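Local coordinates for protein beta-galactosidase (Streptococcus pneumoniae, PDB 4CU9) that probably binds galactose-containing glycans through this carbohydrate-binding module, a part of a multidomain beta-galactosidase that hydrolyses glycans, at residues R77-A82 against V151-V156; K159-R164 against M179-P184; L98-Y103 against E133-R138; A82-F87 against V174-M179. All blocks are in the same frame, centred on the assembly; numbering follows the deposited sequence.

Contact 1. Residues R77-A82 against V151-V156; sequences RTVAQA and VTFKAV
F153 lays its ring against the backbone of A80 and Q81, where strands 77-82 and 151-156 pair antiparallel in the beta-sandwich of a galactose-binding-like module. Five backbone hydrogen bonds join the two strands. V79 and V156 bond in both directions, with V79 N to V156 O at 2.9 Å. A82 and V151 do the same, with A82 N to V151 O at 2.9 Å. Between these pairs a single bond runs from F153 N to A80 O, at 3.0 Å. Its donor stands 44° out of the carbonyl plane of A80. The register slips by two residues here, a beta bulge.

The F153 ring lies over the bulge. Its CG sits between the backbone N and the carbonyl carbon (chi1 43°). This turns the ring over the A80-Q81 peptide, and A80 C lies 3.5 Å above the ring plane, over its centre. V79 CG2 meets F153 CE2 at 4.0 Å and also packs on V156 CG2. A82 CB touches F153 CE1. V135 of the neighbouring strand 132-139 and L100 of the strand beyond it also pack on F153.

A80 and Q81 both bond to L182 on the other side of their strand, which makes a classic bulge. Next to it, P184 packs on both A80 and A155, and A80 CB meets A155 CB at 4.0 Å.

Contact 2. Residues K159-R164 against M179-P184; sequences KAMRWR and MTFLAP. Unlike the reference sequence in segment 159-164: A160 (reference Val). With EDO (1,2-ethanediol), chain D.
M161 places its CB over one face of the F181 ring. The two residues face each other across the core of the galactose-binding-like beta-sandwich, where strands 160-164 and 179-182 cross 8.8 Å apart. The contact is a CH-pi one, with M161 CB 3.6 Å from the F181 ring centroid. The M161 chain then bends at chi2 and chi3, which carries its sulfur away from the ring and toward R102.

W163 has CG beside its backbone N (chi1 -69°), and the indole end reaches F181. The two ring planes are 17° apart but slid past each other, so they barely overlap. W163 NE1 lies 3.6 Å from F181 CE1.

M179 is extended through CG and turns only at chi3. Its SD meets the indole edge in a Met-aromatic contact, and M179 CE lies 3.8 Å from W163 CD1. R162 points away and binds an ethanediol through NH1 and NH2. Buried W163 NE1 donates to a water at 3.0 Å, and that water donates to T180 O at 2.8 Å.

Contact 3. Residues L98-Y103 against E133-R138; sequences LVLERY and EAVPYR
R102 and E133 form the regular part of this strand pair, with backbone bonds both ways. R102 N reaches E133 O at 2.9 Å, and E133 N reaches R102 O at 3.0 Å. Further along, V135 N donates to L100 O at 2.7 Å. Beside this bond a water bridges L100 and V135: it accepts from L100 N and donates to V135 O. The Y137 hydroxyl donates to L98 O at 2.9 Å. It comes from above the L98 carbonyl plane, 47° out of it. Y137 CG lies between its backbone N and carbonyl carbon (chi1 69°), which swings the ring toward 98-103.

The two segments are antiparallel neighbours in the beta-sandwich of the galactose-binding-like module. Strand 97-103 also pairs with strand 160-166, and strand 132-139 with strand 149-158.

Apolar contacts line the inward side. L100 CD2 packs on V135 CG1 at 3.7 Å, and L100 CB on Y137 CD2 at 3.9 Å. W163 meets the Y137 ring edge-to-face.

Charged side chains meet more loosely. R102 and E133 run side by side, but their flat ends are turned 79° apart. R102 NH2 and E133 OE2 stay 4.6 Å apart, too far for a salt bridge. R102 NE is instead linked through a water to A134 O. E101 uses its carboxylate on R162 and R164.

Contact 4. Residues A82-F87 against V174-M179; sequences AKLHFF and VAMIEM. With CA (calcium ion), chain C.
The H85 ring has I177 over one face. I177 CD1 stands 4.1 Å from the H85 ring centroid, close to the ring normal, in a CH-pi contact. H43 also meets this imidazole. The F86 ring takes A175 O at its edge, 3.4 Å from F86 CD1. M176 runs alongside F86, with its sulfur oblique to the ring in a Met-aromatic contact. The M176 chain turns at chi3 (71°), which sets CE between the F86 ring and L84 CD2. That last methyl pair is tight, at 3.4 Å. The F87 ring has A175 CB at its edge, 3.7 Å from F87 CD2.

Backbone bonds hold these groups in place. H85 N donates to E178 O at 2.9 Å, and F87 N donates to A175 O at 3.0 Å. H85 O accepts from I177 N at 2.7 Å and more weakly from E178 N. I177 and E178 thus both face H85, a classic beta bulge where the chain turns a corner.

The corner presents I177 O and E178 OE1 to a calcium ion, with E178 OE1 at 2.2 Å. A water, Y37, D40 and D42 complete the ligands. G41 N bonds to E178 OE2, the other carboxylate oxygen. A calcium site of this kind, probably structural, is a common feature of galactose-binding-like beta-sandwich modules.

Overall arrangement
All four contacts belong to one beta-sandwich. Strand 73-86 links contacts 1 and 4, whose centres are about 17 Å apart and which share A82. Strand 173-182 links contacts 2 and 4, which share M179, with centres about 12 Å apart. Contact 3 joins strands 97-103 and 132-139, and its centre is about 9 Å from that of contact 2. Along the chain, contact 3 falls within the span closed by contact 1, while contact 4 alternates with contacts 1 and 2. Three strand pairings and one packing contact across the core, contact 2, thus meet where L84, L98, L100, F153 and W163 pack. Calcium lies at contact 4. An ethanediol, probably from the crystallisation liquor, sits on R162 of contact 2.

Contact 1. Residues R77-A82 against V151-V156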
loop_
_atom_site.group_PDB
_atom_site.type_symbol
_atom_site.label_atom_id
_atom_site.label_comp_id
_atom_site.label_asym_id
_atom_site.label_seq_id
_atom_site.Cartn_x
_atom_site.Cartn_y
_atom_site.Cartn_z
ATOM N N ARG A 77 4.137 -1.921 16.001
ATOM C CA ARG A 77 5.548 -1.725 15.775
ATOM C C ARG A 77 5.853 -0.228 15.825
ATOM O O ARG A 77 4.976 0.627 15.563
ATOM C CB ARG A 77 5.963 -2.284 14.405
ATOM C CG ARG A 77 5.723 -3.788 14.185
ATOM C CD ARG A 77 6.982 -4.658 14.283
ATOM N NE ARG A 77 6.701 -6.109 14.169
ATOM C CZ ARG A 77 6.257 -6.743 13.071
ATOM N NH1 ARG A 77 6.029 -6.099 11.939
ATOM N NH2 ARG A 77 6.049 -8.052 13.097
ATOM N N THR A 78 7.118 0.087 16.086
ATOM C CA THR A 78 7.598 1.452 15.901
ATOM C C THR A 78 8.340 1.552 14.564
ATOM O O THR A 78 9.310 0.835 14.316
ATOM C CB THR A 78 8.514 1.921 17.051
ATOM O OG1 THR A 78 7.805 1.881 18.288
ATOM C CG2 THR A 78 8.994 3.328 16.830
ATOM N N VAL A 79 7.905 2.471 13.716
ATOM C CA VAL A 79 8.513 2.644 12.378
ATOM C C VAL A 79 8.910 4.089 12.105
ATOM O O VAL A 79 8.308 5.006 12.602
ATOM C CB VAL A 79 7.605 2.101 11.249
ATOM C CG1 VAL A 79 7.450 0.589 11.404
ATOM C CG2 VAL A 79 6.226 2.744 11.269
ATOM N N ALA A 80 9.968 4.280 11.340
ATOM C CA ALA A 80 10.465 5.619 11.017
ATOM C C ALA A 80 11.049 5.684 9.607
ATOM O O ALA A 80 11.621 6.704 9.198
ATOM C CB ALA A 80 11.517 6.062 12.049
ATOM N N GLN A 81 10.993 4.581 8.885
ATOM C CA GLN A 81 11.546 4.544 7.540
ATOM C C GLN A 81 10.629 3.675 6.676
ATOM O O GLN A 81 9.899 2.813 7.187
ATOM C CB GLN A 81 12.962 3.969 7.550
ATOM C CG GLN A 81 13.931 4.670 8.524
ATOM C CD GLN A 81 15.313 4.063 8.464
ATOM O OE1 GLN A 81 15.721 3.293 9.342
ATOM N NE2 GLN A 81 16.029 4.390 7.427
ATOM N N ALA A 82 10.678 3.913 5.379
ATOM C CA ALA A 82 9.885 3.148 4.428
ATOM C C ALA A 82 10.623 3.054 3.125
ATOM O O ALA A 82 11.482 3.879 2.806
ATOM C CB ALA A 82 8.522 3.778 4.216
ATOM N N VAL A 151 12.368 6.535 2.237
ATOM C CA VAL A 151 11.592 7.550 2.930
ATOM C C VAL A 151 11.900 7.528 4.414
ATOM O O VAL A 151 12.048 6.469 4.993
ATOM C CB VAL A 151 10.078 7.266 2.736
ATOM C CG1 VAL A 151 9.203 8.044 3.718
ATOM C CG2 VAL A 151 9.619 7.470 1.302
ATOM N N THR A 152 12.007 8.718 5.027
ATOM C CA THR A 152 12.119 8.839 6.466
ATOM C C THR A 152 10.992 9.681 7.028
ATOM O O THR A 152 10.404 10.550 6.366
ATOM C CB THR A 152 13.454 9.500 6.885
ATOM O OG1 THR A 152 13.605 10.722 6.160
ATOM C CG2 THR A 152 14.591 8.641 6.551
ATOM N N PHE A 153 10.685 9.417 8.279
ATOM C CA PHE A 153 9.738 10.193 9.017
ATOM C C PHE A 153 10.039 10.121 10.508
ATOM O O PHE A 153 10.811 9.286 10.945
ATOM C CB PHE A 153 8.292 9.787 8.682
ATOM C CG PHE A 153 8.058 8.284 8.594
ATOM C CD1 PHE A 153 8.399 7.582 7.456
ATOM C CD2 PHE A 153 7.531 7.595 9.672
ATOM C CE1 PHE A 153 8.185 6.210 7.381
ATOM C CE2 PHE A 153 7.296 6.230 9.614
ATOM C CZ PHE A 153 7.644 5.533 8.471
ATOM N N LYS A 154 9.430 11.005 11.286
ATOM C CA LYS A 154 9.535 10.912 12.734
ATOM C C LYS A 154 8.849 9.605 13.195
ATOM O O LYS A 154 7.784 9.226 12.698
ATOM C CB LYS A 154 8.940 12.153 13.397
ATOM C CG LYS A 154 8.912 12.085 14.913
ATOM C CD LYS A 154 8.608 13.446 15.530
ATOM C CE LYS A 154 8.601 13.323 17.047
ATOM N NZ LYS A 154 8.853 14.618 17.726
ATOM N N ALA A 155 9.497 8.912 14.128
ATOM C CA ALA A 155 9.039 7.620 14.580
ATOM C C ALA A 155 7.607 7.659 15.119
ATOM O O ALA A 155 7.237 8.559 15.867
ATOM C CB ALA A 155 9.991 7.066 15.627
ATOM N N VAL A 156 6.800 6.697 14.689
ATOM C CA VAL A 156 5.444 6.534 15.157
ATOM C C VAL A 156 5.226 5.066 15.500
ATOM O O VAL A 156 5.912 4.164 14.988
ATOM C CB VAL A 156 4.389 6.967 14.095
ATOM C CG1 VAL A 156 4.490 8.469 13.777
ATOM C CG2 VAL A 156 4.542 6.186 12.809
#

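Contact 2. Residues K159-R164 against M179-P184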
loop_
_atom_site.group_PDB
_atom_site.type_symbol
_atom_site.label_atom_id
_atom_site.label_comp_id
_atom_site.label_asym_id
_atom_site.label_seq_id
_atom_site.Cartn_x
_atom_site.Cartn_y
_atom_site.Cartn_z
ATOM N N LYS A 159 -0.083 -0.283 14.255
ATOM C CA LYS A 159 -0.404 -1.666 13.907
ATOM C C LYS A 159 -0.548 -1.834 12.399
ATOM O O LYS A 159 -0.565 -2.967 11.883
ATOM C CB LYS A 159 -1.691 -2.053 14.605
ATOM C CG LYS A 159 -1.477 -2.216 16.101
ATOM C CD LYS A 159 -2.719 -2.511 16.912
ATOM C CE LYS A 159 -2.304 -2.478 18.397
ATOM N NZ LYS A 159 -3.322 -2.904 19.397
ATOM N N ALA A 160 -0.668 -0.713 11.697
ATOM C CA ALA A 160 -0.804 -0.712 10.231
ATOM C C ALA A 160 -0.374 0.645 9.712
ATOM O O ALA A 160 -0.638 1.666 10.362
ATOM C CB ALA A 160 -2.238 -0.979 9.798
ATOM N N MET A 161 0.295 0.639 8.563
ATOM C CA MET A 161 0.707 1.870 7.864
ATOM C C MET A 161 0.209 1.726 6.443
ATOM O O MET A 161 0.024 0.610 5.970
ATOM C CB MET A 161 2.227 2.021 7.861
ATOM C CG MET A 161 2.810 2.175 9.253
ATOM S SD MET A 161 2.545 3.748 10.082
ATOM C CE MET A 161 3.342 4.889 8.988
ATOM N N ARG A 162 -0.078 2.847 5.799
ATOM C CA ARG A 162 -0.431 2.839 4.400
ATOM C C ARG A 162 0.057 4.085 3.681
ATOM O O ARG A 162 0.400 5.115 4.283
ATOM C CB ARG A 162 -1.956 2.675 4.197
ATOM C CG ARG A 162 -2.764 3.924 4.432
ATOM C CD ARG A 162 -4.229 3.683 4.276
ATOM N NE ARG A 162 -4.948 4.931 4.287
ATOM C CZ ARG A 162 -6.237 5.058 4.021
ATOM N NH1 ARG A 162 -6.973 3.975 3.730
ATOM N NH2 ARG A 162 -6.790 6.263 4.070
ATOM N N TRP A 163 0.024 3.973 2.361
ATOM C CA TRP A 163 0.216 5.106 1.480
ATOM C C TRP A 163 -1.107 5.327 0.771
ATOM O O TRP A 163 -1.667 4.386 0.110
ATOM C CB TRP A 163 1.329 4.843 0.460
ATOM C CG TRP A 163 2.680 4.786 1.046
ATOM C CD1 TRP A 163 3.323 3.700 1.479
ATOM C CD2 TRP A 163 3.522 5.899 1.338
ATOM N NE1 TRP A 163 4.544 4.038 1.991
ATOM C CE2 TRP A 163 4.688 5.396 1.926
ATOM C CE3 TRP A 163 3.404 7.268 1.156
ATOM C CZ2 TRP A 163 5.757 6.215 2.289
ATOM C CZ3 TRP A 163 4.489 8.095 1.535
ATOM C CH2 TRP A 163 5.638 7.540 2.081
ATOM N N ARG A 164 -1.649 6.528 0.950
ATOM C CA ARG A 164 -2.872 6.962 0.264
ATOM C C ARG A 164 -2.437 7.726 -0.973
ATOM O O ARG A 164 -1.805 8.778 -0.890
ATOM C CB ARG A 164 -3.769 7.787 1.173
ATOM C CG ARG A 164 -5.054 8.310 0.490
ATOM C CD ARG A 164 -6.045 8.784 1.533
ATOM N NE ARG A 164 -5.541 9.889 2.338
ATOM C CZ ARG A 164 -5.424 11.146 1.925
ATOM N NH1 ARG A 164 -5.800 11.527 0.702
ATOM N NH2 ARG A 164 -4.952 12.056 2.750
ATOM N N MET A 179 6.610 -2.628 -1.031
ATOM C CA MET A 179 6.341 -1.578 -0.054
ATOM C C MET A 179 6.797 -2.136 1.277
ATOM O O MET A 179 6.353 -3.216 1.660
ATOM C CB MET A 179 4.853 -1.272 -0.020
ATOM C CG MET A 179 4.416 -0.374 1.101
ATOM S SD MET A 179 2.652 -0.115 1.166
ATOM C CE MET A 179 2.229 0.606 -0.394
ATOM N N THR A 180 7.640 -1.394 1.984
ATOM C CA THR A 180 8.215 -1.835 3.255
ATOM C C THR A 180 8.196 -0.685 4.260
ATOM O O THR A 180 8.385 0.507 3.884
ATOM C CB THR A 180 9.683 -2.280 3.051
ATOM O OG1 THR A 180 9.798 -3.075 1.872
ATOM C CG2 THR A 180 10.159 -3.103 4.196
ATOM N N PHE A 181 7.983 -1.042 5.526
ATOM C CA PHE A 181 8.112 -0.116 6.639
ATOM C C PHE A 181 9.172 -0.655 7.577
ATOM O O PHE A 181 9.225 -1.867 7.794
ATOM C CB PHE A 181 6.778 0.062 7.348
ATOM C CG PHE A 181 5.719 0.595 6.433
ATOM C CD1 PHE A 181 5.665 1.948 6.132
ATOM C CD2 PHE A 181 4.855 -0.275 5.778
ATOM C CE1 PHE A 181 4.708 2.432 5.250
ATOM C CE2 PHE A 181 3.905 0.205 4.884
ATOM C CZ PHE A 181 3.856 1.558 4.605
ATOM N N LEU A 182 9.989 0.223 8.158
ATOM C CA LEU A 182 11.122 -0.249 8.954
ATOM C C LEU A 182 11.323 0.558 10.228
ATOM O O LEU A 182 10.921 1.695 10.295
ATOM C CB LEU A 182 12.396 -0.198 8.130
ATOM C CG LEU A 182 12.462 -1.059 6.860
ATOM C CD1 LEU A 182 13.784 -0.816 6.161
ATOM C CD2 LEU A 182 12.294 -2.552 7.135
ATOM N N ALA A 183 11.999 -0.064 11.193
ATOM C CA ALA A 183 12.280 0.483 12.515
ATOM C C ALA A 183 13.188 1.682 12.392
ATOM O O ALA A 183 13.887 1.810 11.402
ATOM C CB ALA A 183 12.942 -0.571 13.422
ATOM N N PRO A 184 13.178 2.566 13.397
ATOM C CA PRO A 184 14.138 3.670 13.392
ATOM C C PRO A 184 15.597 3.238 13.321
ATOM O O PRO A 184 15.947 2.128 13.753
ATOM C CB PRO A 184 13.894 4.377 14.746
ATOM C CG PRO A 184 12.562 3.892 15.219
ATOM C CD PRO A 184 12.320 2.561 14.587
HETATM C C1 EDO D . -10.420 4.495 2.270
HETATM O O1 EDO D . -9.246 3.767 1.850
HETATM C C2 EDO D . -10.295 5.230 3.610
HETATM O O2 EDO D . -9.541 6.428 3.442
HETATM O O HOH W 1 6.599 1.938 2.268
#

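Contact 3. Residues L98-Y103 against E133-R138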
loop_
_atom_site.group_PDB
_atom_site.type_symbol
_atom_site.label_atom_id
_atom_site.label_comp_id
_atom_site.label_asym_id
_atom_site.label_seq_id
_atom_site.Cartn_x
_atom_site.Cartn_y
_atom_site.Cartn_z
ATOM N N LEU A 98 1.072 11.248 -3.053
ATOM C CA LEU A 98 1.512 10.161 -2.150
ATOM C C LEU A 98 1.401 10.730 -0.732
ATOM O O LEU A 98 2.094 11.709 -0.405
ATOM C CB LEU A 98 2.999 9.814 -2.510
ATOM C CG LEU A 98 3.755 8.701 -1.820
ATOM C CD1 LEU A 98 3.163 7.322 -2.104
ATOM C CD2 LEU A 98 5.219 8.667 -2.191
ATOM N N VAL A 99 0.510 10.187 0.095
ATOM C CA VAL A 99 0.389 10.590 1.510
ATOM C C VAL A 99 0.662 9.372 2.379
ATOM O O VAL A 99 0.062 8.268 2.149
ATOM C CB VAL A 99 -1.025 11.103 1.852
ATOM C CG1 VAL A 99 -1.143 11.432 3.325
ATOM C CG2 VAL A 99 -1.378 12.296 0.971
ATOM N N LEU A 100 1.560 9.524 3.340
ATOM C CA LEU A 100 1.817 8.460 4.322
ATOM C C LEU A 100 0.836 8.590 5.472
ATOM O O LEU A 100 0.698 9.650 6.065
ATOM C CB LEU A 100 3.250 8.535 4.870
ATOM C CG LEU A 100 3.685 7.507 5.926
ATOM C CD1 LEU A 100 3.635 6.089 5.370
ATOM C CD2 LEU A 100 5.098 7.814 6.396
ATOM N N GLU A 101 0.240 7.483 5.877
ATOM C CA GLU A 101 -0.664 7.470 6.997
ATOM C C GLU A 101 -0.468 6.304 7.932
ATOM O O GLU A 101 -0.124 5.179 7.537
ATOM C CB GLU A 101 -2.124 7.469 6.521
ATOM C CG GLU A 101 -2.489 8.689 5.706
ATOM C CD GLU A 101 -3.900 8.671 5.145
ATOM O OE1 GLU A 101 -4.381 7.582 4.758
ATOM O OE2 GLU A 101 -4.517 9.771 5.101
ATOM N N ARG A 102 -0.727 6.578 9.207
ATOM C CA ARG A 102 -0.684 5.551 10.238
ATOM C C ARG A 102 -2.094 5.268 10.733
ATOM O O ARG A 102 -2.919 6.165 10.823
ATOM C CB ARG A 102 0.226 5.979 11.399
ATOM C CG ARG A 102 -0.236 7.213 12.147
ATOM C CD ARG A 102 0.797 7.625 13.194
ATOM N NE ARG A 102 0.476 8.889 13.860
ATOM C CZ ARG A 102 -0.217 9.003 14.987
ATOM N NH1 ARG A 102 -0.694 7.940 15.598
ATOM N NH2 ARG A 102 -0.419 10.202 15.514
ATOM N N TYR A 103 -2.373 4.009 11.061
ATOM C CA TYR A 103 -3.694 3.632 11.503
ATOM C C TYR A 103 -3.924 4.141 12.931
ATOM O O TYR A 103 -3.094 3.935 13.790
ATOM C CB TYR A 103 -3.887 2.125 11.405
ATOM C CG TYR A 103 -5.264 1.681 11.788
ATOM C CD1 TYR A 103 -6.351 1.966 10.960
ATOM C CD2 TYR A 103 -5.497 0.991 12.988
ATOM C CE1 TYR A 103 -7.623 1.571 11.325
ATOM C CE2 TYR A 103 -6.778 0.614 13.358
ATOM C CZ TYR A 103 -7.827 0.899 12.513
ATOM O OH TYR A 103 -9.114 0.510 12.836
ATOM N N GLU A 133 -4.192 8.737 10.064
ATOM C CA GLU A 133 -3.538 10.031 10.352
ATOM C C GLU A 133 -2.298 10.206 9.470
ATOM O O GLU A 133 -1.406 9.342 9.447
ATOM C CB GLU A 133 -3.179 10.074 11.843
ATOM C CG GLU A 133 -2.397 11.301 12.303
ATOM C CD GLU A 133 -3.240 12.512 12.574
ATOM O OE1 GLU A 133 -4.420 12.558 12.134
ATOM O OE2 GLU A 133 -2.711 13.439 13.243
ATOM N N ALA A 134 -2.231 11.356 8.790
ATOM C CA ALA A 134 -1.109 11.704 7.933
ATOM C C ALA A 134 0.207 11.822 8.699
ATOM O O ALA A 134 0.257 12.343 9.838
ATOM C CB ALA A 134 -1.373 13.007 7.168
ATOM N N VAL A 135 1.267 11.355 8.059
ATOM C CA VAL A 135 2.611 11.378 8.646
ATOM C C VAL A 135 3.516 12.161 7.679
ATOM O O VAL A 135 3.684 11.757 6.530
ATOM C CB VAL A 135 3.112 9.946 8.931
ATOM C CG1 VAL A 135 4.571 9.922 9.367
ATOM C CG2 VAL A 135 2.239 9.258 9.982
ATOM N N PRO A 136 4.077 13.318 8.123
ATOM C CA PRO A 136 4.976 14.013 7.200
ATOM C C PRO A 136 6.236 13.188 6.956
ATOM O O PRO A 136 6.707 12.491 7.848
ATOM C CB PRO A 136 5.302 15.348 7.938
ATOM C CG PRO A 136 4.322 15.455 9.040
ATOM C CD PRO A 136 3.947 14.046 9.408
ATOM N N TYR A 137 6.786 13.238 5.751
ATOM C CA TYR A 137 7.906 12.367 5.410
ATOM C C TYR A 137 8.872 13.094 4.455
ATOM O O TYR A 137 8.516 14.144 3.862
ATOM C CB TYR A 137 7.355 11.029 4.801
ATOM C CG TYR A 137 6.732 11.183 3.444
ATOM C CD1 TYR A 137 7.495 11.120 2.306
ATOM C CD2 TYR A 137 5.381 11.454 3.301
ATOM C CE1 TYR A 137 6.940 11.286 1.054
ATOM C CE2 TYR A 137 4.810 11.638 2.061
ATOM C CZ TYR A 137 5.595 11.555 0.941
ATOM O OH TYR A 137 5.029 11.730 -0.291
ATOM N N ARG A 138 10.076 12.551 4.329
ATOM C CA ARG A 138 11.020 12.965 3.294
ATOM C C ARG A 138 11.400 11.765 2.434
ATOM O O ARG A 138 11.694 10.718 2.977
ATOM C CB ARG A 138 12.267 13.547 3.944
ATOM C CG ARG A 138 12.008 14.771 4.812
ATOM C CD ARG A 138 11.525 15.972 3.988
ATOM N NE ARG A 138 11.352 17.147 4.843
ATOM C CZ ARG A 138 10.663 18.243 4.527
ATOM N NH1 ARG A 138 10.061 18.360 3.346
ATOM N NH2 ARG A 138 10.591 19.245 5.405
HETATM O O HOH W 2 2.174 12.139 4.299
HETATM O O HOH W 3 1.270 11.422 12.619
#

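Contact 4. Residues A82-F87 against V174-M179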
loop_
_atom_site.group_PDB
_atom_site.type_symbol
_atom_site.label_atom_id
_atom_site.label_comp_id
_atom_site.label_asym_id
_atom_site.label_seq_id
_atom_site.Cartn_x
_atom_site.Cartn_y
_atom_site.Cartn_z
ATOM N N ALA A 82 10.678 3.913 5.379
ATOM C CA ALA A 82 9.885 3.148 4.428
ATOM C C ALA A 82 10.623 3.054 3.125
ATOM O O ALA A 82 11.482 3.879 2.806
ATOM C CB ALA A 82 8.522 3.778 4.216
ATOM N N LYS A 83 10.273 2.031 2.363
ATOM C CA LYS A 83 10.765 1.860 1.001
ATOM C C LYS A 83 9.597 1.644 0.074
ATOM O O LYS A 83 8.630 0.941 0.421
ATOM C CB LYS A 83 11.683 0.663 0.881
ATOM C CG LYS A 83 13.005 0.919 1.575
ATOM C CD LYS A 83 13.798 -0.351 1.705
ATOM C CE LYS A 83 15.052 -0.131 2.525
ATOM N NZ LYS A 83 16.146 0.375 1.664
ATOM N N LEU A 84 9.719 2.225 -1.103
ATOM C CA LEU A 84 8.697 2.174 -2.122
ATOM C C LEU A 84 9.320 1.795 -3.447
ATOM O O LEU A 84 10.302 2.442 -3.859
ATOM C CB LEU A 84 8.084 3.571 -2.250
ATOM C CG LEU A 84 7.276 4.099 -1.077
ATOM C CD1 LEU A 84 6.925 5.563 -1.242
ATOM C CD2 LEU A 84 5.996 3.321 -1.046
ATOM N N HIS A 85 8.796 0.770 -4.119
ATOM C CA HIS A 85 9.263 0.410 -5.470
ATOM C C HIS A 85 8.064 0.422 -6.415
ATOM O O HIS A 85 7.206 -0.477 -6.338
ATOM C CB HIS A 85 9.867 -0.988 -5.454
ATOM C CG HIS A 85 10.709 -1.325 -6.645
ATOM N ND1 HIS A 85 10.763 -0.555 -7.784
ATOM C CD2 HIS A 85 11.559 -2.361 -6.857
ATOM C CE1 HIS A 85 11.612 -1.096 -8.648
ATOM N NE2 HIS A 85 12.117 -2.187 -8.104
ATOM N N PHE A 86 7.993 1.413 -7.282
ATOM C CA PHE A 86 6.898 1.549 -8.219
ATOM C C PHE A 86 7.221 0.916 -9.551
ATOM O O PHE A 86 8.400 0.772 -9.922
ATOM C CB PHE A 86 6.541 3.027 -8.412
ATOM C CG PHE A 86 5.990 3.663 -7.174
ATOM C CD1 PHE A 86 4.700 3.386 -6.769
ATOM C CD2 PHE A 86 6.732 4.559 -6.434
ATOM C CE1 PHE A 86 4.175 3.948 -5.634
ATOM C CE2 PHE A 86 6.213 5.146 -5.324
ATOM C CZ PHE A 86 4.927 4.857 -4.934
ATOM N N PHE A 87 6.157 0.603 -10.294
ATOM C CA PHE A 87 6.269 -0.002 -11.603
ATOM C C PHE A 87 5.468 0.848 -12.559
ATOM O O PHE A 87 4.568 1.559 -12.134
ATOM C CB PHE A 87 5.671 -1.400 -11.581
ATOM C CG PHE A 87 5.507 -2.040 -12.944
ATOM C CD1 PHE A 87 6.560 -2.700 -13.537
ATOM C CD2 PHE A 87 4.277 -2.037 -13.590
ATOM C CE1 PHE A 87 6.414 -3.316 -14.771
ATOM C CE2 PHE A 87 4.108 -2.678 -14.801
ATOM C CZ PHE A 87 5.182 -3.311 -15.400
ATOM N N VAL A 174 -2.248 2.728 -10.221
ATOM C CA VAL A 174 -0.916 2.751 -9.600
ATOM C C VAL A 174 -0.381 1.335 -9.604
ATOM O O VAL A 174 -1.147 0.353 -9.447
ATOM C CB VAL A 174 -0.976 3.321 -8.152
ATOM C CG1 VAL A 174 0.413 3.360 -7.464
ATOM C CG2 VAL A 174 -1.596 4.701 -8.160
ATOM N N ALA A 175 0.938 1.203 -9.773
ATOM C CA ALA A 175 1.591 -0.090 -9.730
ATOM C C ALA A 175 2.817 -0.095 -8.824
ATOM O O ALA A 175 3.601 0.878 -8.804
ATOM C CB ALA A 175 1.974 -0.546 -11.137
ATOM N N MET A 176 2.947 -1.150 -8.027
ATOM C CA MET A 176 4.051 -1.286 -7.097
ATOM C C MET A 176 4.584 -2.678 -7.041
ATOM O O MET A 176 3.825 -3.673 -7.094
ATOM C CB MET A 176 3.679 -0.892 -5.642
ATOM C CG MET A 176 3.091 0.472 -5.452
ATOM S SD MET A 176 2.872 0.946 -3.713
ATOM C CE MET A 176 4.530 1.190 -3.176
ATOM N N ILE A 177 5.901 -2.741 -6.868
ATOM C CA ILE A 177 6.598 -4.011 -6.749
ATOM C C ILE A 177 6.917 -4.363 -5.302
ATOM O O ILE A 177 7.019 -5.529 -4.969
ATOM C CB ILE A 177 7.880 -3.963 -7.608
ATOM C CG1 ILE A 177 7.484 -3.981 -9.080
ATOM C CG2 ILE A 177 8.830 -5.112 -7.307
ATOM C CD1 ILE A 177 8.575 -3.421 -9.981
ATOM N N GLU A 178 7.142 -3.347 -4.474
ATOM C CA GLU A 178 7.426 -3.573 -3.077
ATOM C C GLU A 178 7.071 -2.354 -2.244
ATOM O O GLU A 178 7.198 -1.214 -2.683
ATOM C CB GLU A 178 8.894 -3.985 -2.861
ATOM C CG GLU A 178 9.185 -4.605 -1.496
ATOM C CD GLU A 178 8.755 -6.052 -1.346
ATOM O OE1 GLU A 178 8.280 -6.685 -2.335
ATOM O OE2 GLU A 178 8.913 -6.592 -0.228
ATOM N N MET A 179 6.610 -2.628 -1.031
ATOM C CA MET A 179 6.341 -1.578 -0.054
ATOM C C MET A 179 6.797 -2.136 1.277
ATOM O O MET A 179 6.353 -3.216 1.660
ATOM C CB MET A 179 4.853 -1.272 -0.020
ATOM C CG MET A 179 4.416 -0.374 1.101
ATOM S SD MET A 179 2.652 -0.115 1.166
ATOM C CE MET A 179 2.229 0.606 -0.394
HETATM CA CA CA C . 7.532 -7.640 -4.214
HETATM O O HOH W 4 7.257 -8.539 -6.327
#